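Local coordinates for regulatory protein RecX (Lactobacillus salivarius, PDB 3E3V) that probably modulates the activity of the recombinase RecA, this chain being a largely helical piece that carries three successive three-helix domains of the RecX family, at residues A[77-82]-A[108-113]; A[124-129]-A[140-145]. One frame throughout, in Å; residues are numbered along the deposited sequence.

How the interactions relate
Read from the N terminus, the chain runs through helix 67-81, whose last turn, with Ser82 just after it, supplies 77-82. It continues through helices 86-94 and 100-107 and returns with 108-113, so interaction 1 closes a loop of 25 intervening residues, 17 of them helical. Helix 112-129 then carries the chain to 124-129, and a turn into helix 135-148 brings 140-145 back, so interaction 2 closes a shorter loop of 10 residues. The two loops follow in series. Helix 112-129 links them: interaction 1 uses the residues leading into it, interaction 2 its last turns; their centres lie about 20 Å apart. Interaction 1 ties helix 67-81, in the second three-helix domain, to that link, and interaction 2 packs two helices within the third.

Interaction 1. Residues A[77-82]-A[108-113]; sequences TMMNTS and ILYTDK
Met79 and Tyr110 are the closest backbone pair, with 6.9 Å between Met79 CA and Tyr110 CA, where the last turn of helix 67-81 passes the link into helix 112-129. Met79 lays its chain over one face of the tyrosine ring: its CG stands 3.5 Å from the Tyr110 ring centroid and only 10° off the normal, a CH-pi contact nearly above the centre. Farther along, SD sits 4.5 Å from the same centroid at an oblique 32°, a Met-aromatic contact. A bend at chi3 (64°) then takes Met79 CE to 3.5 Å from Leu109 O, while Met79 SD approaches Leu109 CB at 4.4 Å. The link is shaped by an inverse gamma turn centred on Tyr110, with a weak Thr111 N to Leu109 O bond of 3.0 Å, and Thr111 stands at the N-cap of helix 112-129. The contact joins the end of helix 67-81, within the second three-helix domain of RecX, to this link; the Tyr110 side chain also touches Ile89 and Phe151. At the end of helix 67-81, Met78 O is gripped from opposite faces of its plane by Ser82 N (2.9 Å) and Ser82 OG (2.6 Å).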
loop_
_atom_site.group_PDB
_atom_site.type_symbol
_atom_site.label_atom_id
_atom_site.label_comp_id
_atom_site.label_asym_id
_atom_site.label_seq_id
_atom_site.Cartn_x
_atom_site.Cartn_y
_atom_site.Cartn_z
ATOM N N THR A 77 7.013 -3.347 -0.858
ATOM C CA THR A 77 7.043 -3.935 0.468
ATOM C C THR A 77 5.915 -4.957 0.659
ATOM O O THR A 77 6.178 -6.098 1.035
ATOM C CB THR A 77 6.956 -2.839 1.541
ATOM O OG1 THR A 77 8.165 -2.062 1.499
ATOM C CG2 THR A 77 6.795 -3.451 2.944
ATOM N N MET A 78 4.673 -4.557 0.373
ATOM C CA MET A 78 3.537 -5.461 0.525
ATOM C C MET A 78 3.622 -6.694 -0.389
ATOM O O MET A 78 3.244 -7.786 0.020
ATOM C CB MET A 78 2.217 -4.702 0.306
ATOM C CG MET A 78 1.932 -3.615 1.357
ATOM S SD MET A 78 1.952 -4.156 3.088
ATOM C CE MET A 78 0.359 -4.906 3.183
ATOM N N MET A 79 4.128 -6.523 -1.612
ATOM C CA MET A 79 4.292 -7.628 -2.565
ATOM C C MET A 79 5.254 -8.659 -1.972
ATOM O O MET A 79 5.058 -9.877 -2.083
ATOM C CB MET A 79 4.899 -7.113 -3.886
ATOM C CG MET A 79 3.953 -6.411 -4.852
ATOM S SD MET A 79 4.899 -5.685 -6.240
ATOM C CE MET A 79 5.558 -7.114 -7.019
ATOM N N ASN A 80 6.300 -8.154 -1.332
ATOM C CA ASN A 80 7.315 -9.013 -0.749
ATOM C C ASN A 80 7.074 -9.515 0.673
ATOM O O ASN A 80 7.499 -10.618 1.011
ATOM C CB ASN A 80 8.670 -8.313 -0.808
ATOM C CG ASN A 80 9.140 -8.087 -2.231
ATOM O OD1 ASN A 80 8.957 -8.945 -3.097
ATOM N ND2 ASN A 80 9.763 -6.936 -2.480
ATOM N N THR A 81 6.386 -8.739 1.504
ATOM C CA THR A 81 6.179 -9.160 2.890
ATOM C C THR A 81 4.747 -9.489 3.311
ATOM O O THR A 81 4.526 -9.891 4.454
ATOM C CB THR A 81 6.695 -8.087 3.863
ATOM O OG1 THR A 81 5.926 -6.888 3.696
ATOM C CG2 THR A 81 8.156 -7.772 3.591
ATOM N N SER A 82 3.778 -9.323 2.414
ATOM C CA SER A 82 2.397 -9.597 2.787
ATOM C C SER A 82 1.674 -10.519 1.829
ATOM O O SER A 82 2.170 -10.851 0.750
ATOM C CB SER A 82 1.601 -8.287 2.918
ATOM O OG SER A 82 1.192 -7.799 1.649
ATOM N N ILE A 108 0.760 -0.841 -10.584
ATOM C CA ILE A 108 1.135 -1.447 -11.846
ATOM C C ILE A 108 2.316 -2.392 -11.624
ATOM O O ILE A 108 2.529 -3.321 -12.402
ATOM C CB ILE A 108 1.543 -0.375 -12.872
ATOM C CG1 ILE A 108 0.351 0.548 -13.158
ATOM C CG2 ILE A 108 2.052 -1.036 -14.131
ATOM C CD1 ILE A 108 -0.878 -0.167 -13.669
ATOM N N LEU A 109 3.083 -2.158 -10.561
ATOM C CA LEU A 109 4.233 -3.014 -10.266
ATOM C C LEU A 109 3.803 -4.405 -9.817
ATOM O O LEU A 109 4.566 -5.363 -9.941
ATOM C CB LEU A 109 5.122 -2.380 -9.188
ATOM C CG LEU A 109 5.792 -1.047 -9.533
ATOM C CD1 LEU A 109 6.407 -0.441 -8.269
ATOM C CD2 LEU A 109 6.857 -1.261 -10.622
ATOM N N TYR A 110 2.585 -4.524 -9.296
ATOM C CA TYR A 110 2.108 -5.831 -8.849
ATOM C C TYR A 110 1.462 -6.522 -10.043
ATOM O O TYR A 110 0.243 -6.582 -10.158
ATOM C CB TYR A 110 1.097 -5.685 -7.700
ATOM C CG TYR A 110 1.052 -6.890 -6.787
ATOM C CD1 TYR A 110 1.716 -8.063 -7.131
ATOM C CD2 TYR A 110 0.371 -6.848 -5.577
ATOM C CE1 TYR A 110 1.714 -9.153 -6.304
ATOM C CE2 TYR A 110 0.357 -7.945 -4.734
ATOM C CZ TYR A 110 1.033 -9.098 -5.100
ATOM O OH TYR A 110 1.038 -10.200 -4.268
ATOM N N THR A 111 2.312 -7.033 -10.932
ATOM C CA THR A 111 1.889 -7.711 -12.149
ATOM C C THR A 111 0.999 -8.917 -11.867
ATOM O O THR A 111 1.010 -9.475 -10.760
ATOM C CB THR A 111 3.119 -8.167 -12.984
ATOM O OG1 THR A 111 3.869 -9.142 -12.248
ATOM C CG2 THR A 111 4.030 -6.974 -13.292
ATOM N N ASP A 112 0.231 -9.320 -12.877
ATOM C CA ASP A 112 -0.672 -10.458 -12.740
ATOM C C ASP A 112 0.066 -11.728 -12.362
ATOM O O ASP A 112 -0.350 -12.443 -11.449
ATOM C CB ASP A 112 -1.449 -10.693 -14.033
ATOM C CG ASP A 112 -2.527 -9.643 -14.259
ATOM O OD1 ASP A 112 -2.638 -8.706 -13.441
ATOM O OD2 ASP A 112 -3.263 -9.757 -15.254
ATOM N N LYS A 113 1.163 -12.011 -13.053
ATOM C CA LYS A 113 1.916 -13.218 -12.751
ATOM C C LYS A 113 2.468 -13.221 -11.331
ATOM O O LYS A 113 2.565 -14.272 -10.709
ATOM C CB LYS A 113 3.038 -13.456 -13.778
ATOM C CG LYS A 113 4.005 -12.311 -14.009
ATOM C CD LYS A 113 3.300 -11.058 -14.553
ATOM C CE LYS A 113 2.413 -11.348 -15.752
ATOM N NZ LYS A 113 1.564 -10.168 -16.036
#

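Interaction 2. Residues A[124-129]-A[140-145]; sequences EKLANR and NKIKQS
The backbone N of Ser145 donates to Lys141 O at 3.0 Å, a regular bond of helix 135-148, and the Ser145 side chain is turned to Leu126. The OG lies anti to its own backbone N (chi1 -179°), a setting that brings it 3.6 Å from Leu126 CD1, with Ser145 CB almost as close to that methyl. The meeting is van der Waals in kind: no hydrogen bond crosses between the segments. Nearer its backbone, Leu126 CB rests 3.7 Å from Ile142 CG1. These two residues also mark the nearest approach of the backbones, with 6.4 Å between Leu126 CA and Ile142 CA. The short helical segments run with N-to-C directions 141° apart and axes 9.8 Å apart at closest, so the packing is that of two roughly antiparallel helices joined by a short turn. Both belong to the third three-helix domain of RecX, a family of the helix-turn-helix clan; helix 153-165 adds Leu163, which touches both Ile142 and Glu124. The Ile142 chain is extended at chi2 (170°) and carries CD1 against the flank of the other helix. There it reaches 3.9 Å from Ala127 N and 4.2 Å from Ala127 CB, meeting the backbone as well as the small side chain. The other Leu126 branch stays with its own helix: CD2 stands 3.9 Å above the plane of the Arg129 guanidinium, over its centre.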
loop_
_atom_site.group_PDB
_atom_site.type_symbol
_atom_site.label_atom_id
_atom_site.label_comp_id
_atom_site.label_asym_id
_atom_site.label_seq_id
_atom_site.Cartn_x
_atom_site.Cartn_y
_atom_site.Cartn_z
ATOM N N GLU A 124 -2.485 -22.929 -1.790
ATOM C CA GLU A 124 -1.973 -24.252 -1.473
ATOM C C GLU A 124 -2.084 -24.550 0.024
ATOM O O GLU A 124 -2.471 -25.653 0.410
ATOM C CB GLU A 124 -0.515 -24.390 -1.923
ATOM C CG GLU A 124 -0.338 -24.440 -3.435
ATOM C CD GLU A 124 1.114 -24.626 -3.850
ATOM O OE1 GLU A 124 1.704 -25.672 -3.507
ATOM O OE2 GLU A 124 1.667 -23.725 -4.517
ATOM N N LYS A 125 -1.753 -23.572 0.865
ATOM C CA LYS A 125 -1.831 -23.755 2.315
ATOM C C LYS A 125 -3.263 -24.008 2.744
ATOM O O LYS A 125 -3.534 -24.897 3.547
ATOM C CB LYS A 125 -1.309 -22.520 3.048
ATOM C CG LYS A 125 0.178 -22.287 2.914
ATOM C CD LYS A 125 0.593 -20.972 3.569
ATOM C CE LYS A 125 2.079 -20.726 3.375
ATOM N NZ LYS A 125 2.495 -19.391 3.881
ATOM N N LEU A 126 -4.181 -23.211 2.210
ATOM C CA LEU A 126 -5.592 -23.348 2.545
ATOM C C LEU A 126 -6.190 -24.663 2.049
ATOM O O LEU A 126 -7.113 -25.201 2.666
ATOM C CB LEU A 126 -6.380 -22.170 1.964
ATOM C CG LEU A 126 -6.012 -20.812 2.554
ATOM C CD1 LEU A 126 -6.707 -19.706 1.794
ATOM C CD2 LEU A 126 -6.402 -20.793 4.028
ATOM N N ALA A 127 -5.677 -25.174 0.933
ATOM C CA ALA A 127 -6.175 -26.431 0.380
ATOM C C ALA A 127 -5.888 -27.544 1.383
ATOM O O ALA A 127 -6.733 -28.403 1.633
ATOM C CB ALA A 127 -5.500 -26.727 -0.962
ATOM N N ASN A 128 -4.692 -27.514 1.962
ATOM C CA ASN A 128 -4.292 -28.502 2.960
ATOM C C ASN A 128 -5.120 -28.323 4.227
ATOM O O ASN A 128 -5.492 -29.296 4.883
ATOM C CB ASN A 128 -2.806 -28.337 3.292
ATOM C CG ASN A 128 -1.915 -28.612 2.099
ATOM O OD1 ASN A 128 -0.787 -28.131 2.026
ATOM N ND2 ASN A 128 -2.417 -29.402 1.159
ATOM N N ARG A 129 -5.404 -27.073 4.571
ATOM C CA ARG A 129 -6.185 -26.791 5.762
ATOM C C ARG A 129 -7.606 -27.322 5.636
ATOM O O ARG A 129 -8.175 -27.835 6.596
ATOM C CB ARG A 129 -6.238 -25.288 6.033
ATOM C CG ARG A 129 -7.024 -24.931 7.299
ATOM C CD ARG A 129 -7.067 -23.431 7.541
ATOM N NE ARG A 129 -5.733 -22.844 7.622
ATOM C CZ ARG A 129 -5.501 -21.549 7.807
ATOM N NH1 ARG A 129 -6.513 -20.701 7.933
ATOM N NH2 ARG A 129 -4.254 -21.098 7.856
ATOM N N ASN A 140 -14.424 -22.686 -2.581
ATOM C CA ASN A 140 -15.229 -21.552 -2.131
ATOM C C ASN A 140 -14.496 -20.826 -1.004
ATOM O O ASN A 140 -14.390 -19.598 -1.014
ATOM C CB ASN A 140 -16.597 -22.014 -1.619
ATOM C CG ASN A 140 -17.505 -22.502 -2.729
ATOM O OD1 ASN A 140 -17.644 -21.849 -3.764
ATOM N ND2 ASN A 140 -18.139 -23.648 -2.516
ATOM N N LYS A 141 -14.001 -21.587 -0.031
ATOM C CA LYS A 141 -13.278 -20.996 1.091
ATOM C C LYS A 141 -12.014 -20.293 0.598
ATOM O O LYS A 141 -11.684 -19.215 1.066
ATOM C CB LYS A 141 -12.891 -22.067 2.117
ATOM C CG LYS A 141 -14.045 -22.648 2.928
ATOM C CD LYS A 141 -13.524 -23.736 3.869
ATOM C CE LYS A 141 -14.594 -24.276 4.813
ATOM N NZ LYS A 141 -15.752 -24.801 4.050
ATOM N N ILE A 142 -11.308 -20.907 -0.342
ATOM C CA ILE A 142 -10.083 -20.304 -0.863
ATOM C C ILE A 142 -10.377 -19.007 -1.630
ATOM O O ILE A 142 -9.708 -17.995 -1.418
ATOM C CB ILE A 142 -9.295 -21.316 -1.753
ATOM C CG1 ILE A 142 -8.785 -22.481 -0.882
ATOM C CG2 ILE A 142 -8.103 -20.637 -2.398
ATOM C CD1 ILE A 142 -8.214 -23.657 -1.671
ATOM N N LYS A 143 -11.382 -19.036 -2.504
ATOM C CA LYS A 143 -11.758 -17.845 -3.266
ATOM C C LYS A 143 -12.128 -16.708 -2.316
ATOM O O LYS A 143 -11.761 -15.553 -2.524
ATOM C CB LYS A 143 -12.963 -18.145 -4.160
ATOM C CG LYS A 143 -12.643 -18.998 -5.371
ATOM C CD LYS A 143 -13.854 -19.821 -5.797
ATOM C CE LYS A 143 -13.606 -20.538 -7.110
ATOM N NZ LYS A 143 -13.449 -19.556 -8.221
ATOM N N GLN A 144 -12.870 -17.062 -1.277
ATOM C CA GLN A 144 -13.340 -16.125 -0.270
ATOM C C GLN A 144 -12.162 -15.470 0.448
ATOM O O GLN A 144 -12.112 -14.248 0.626
ATOM C CB GLN A 144 -14.218 -16.887 0.727
ATOM C CG GLN A 144 -14.962 -16.039 1.737
ATOM C CD GLN A 144 -15.818 -16.890 2.665
ATOM O OE1 GLN A 144 -16.649 -17.684 2.203
ATOM N NE2 GLN A 144 -15.613 -16.741 3.977
ATOM N N SER A 145 -11.210 -16.290 0.867
ATOM C CA SER A 145 -10.033 -15.785 1.559
ATOM C C SER A 145 -9.255 -14.807 0.660
ATOM O O SER A 145 -8.861 -13.720 1.095
ATOM C CB SER A 145 -9.135 -16.961 1.981
ATOM O OG SER A 145 -7.989 -16.493 2.675
#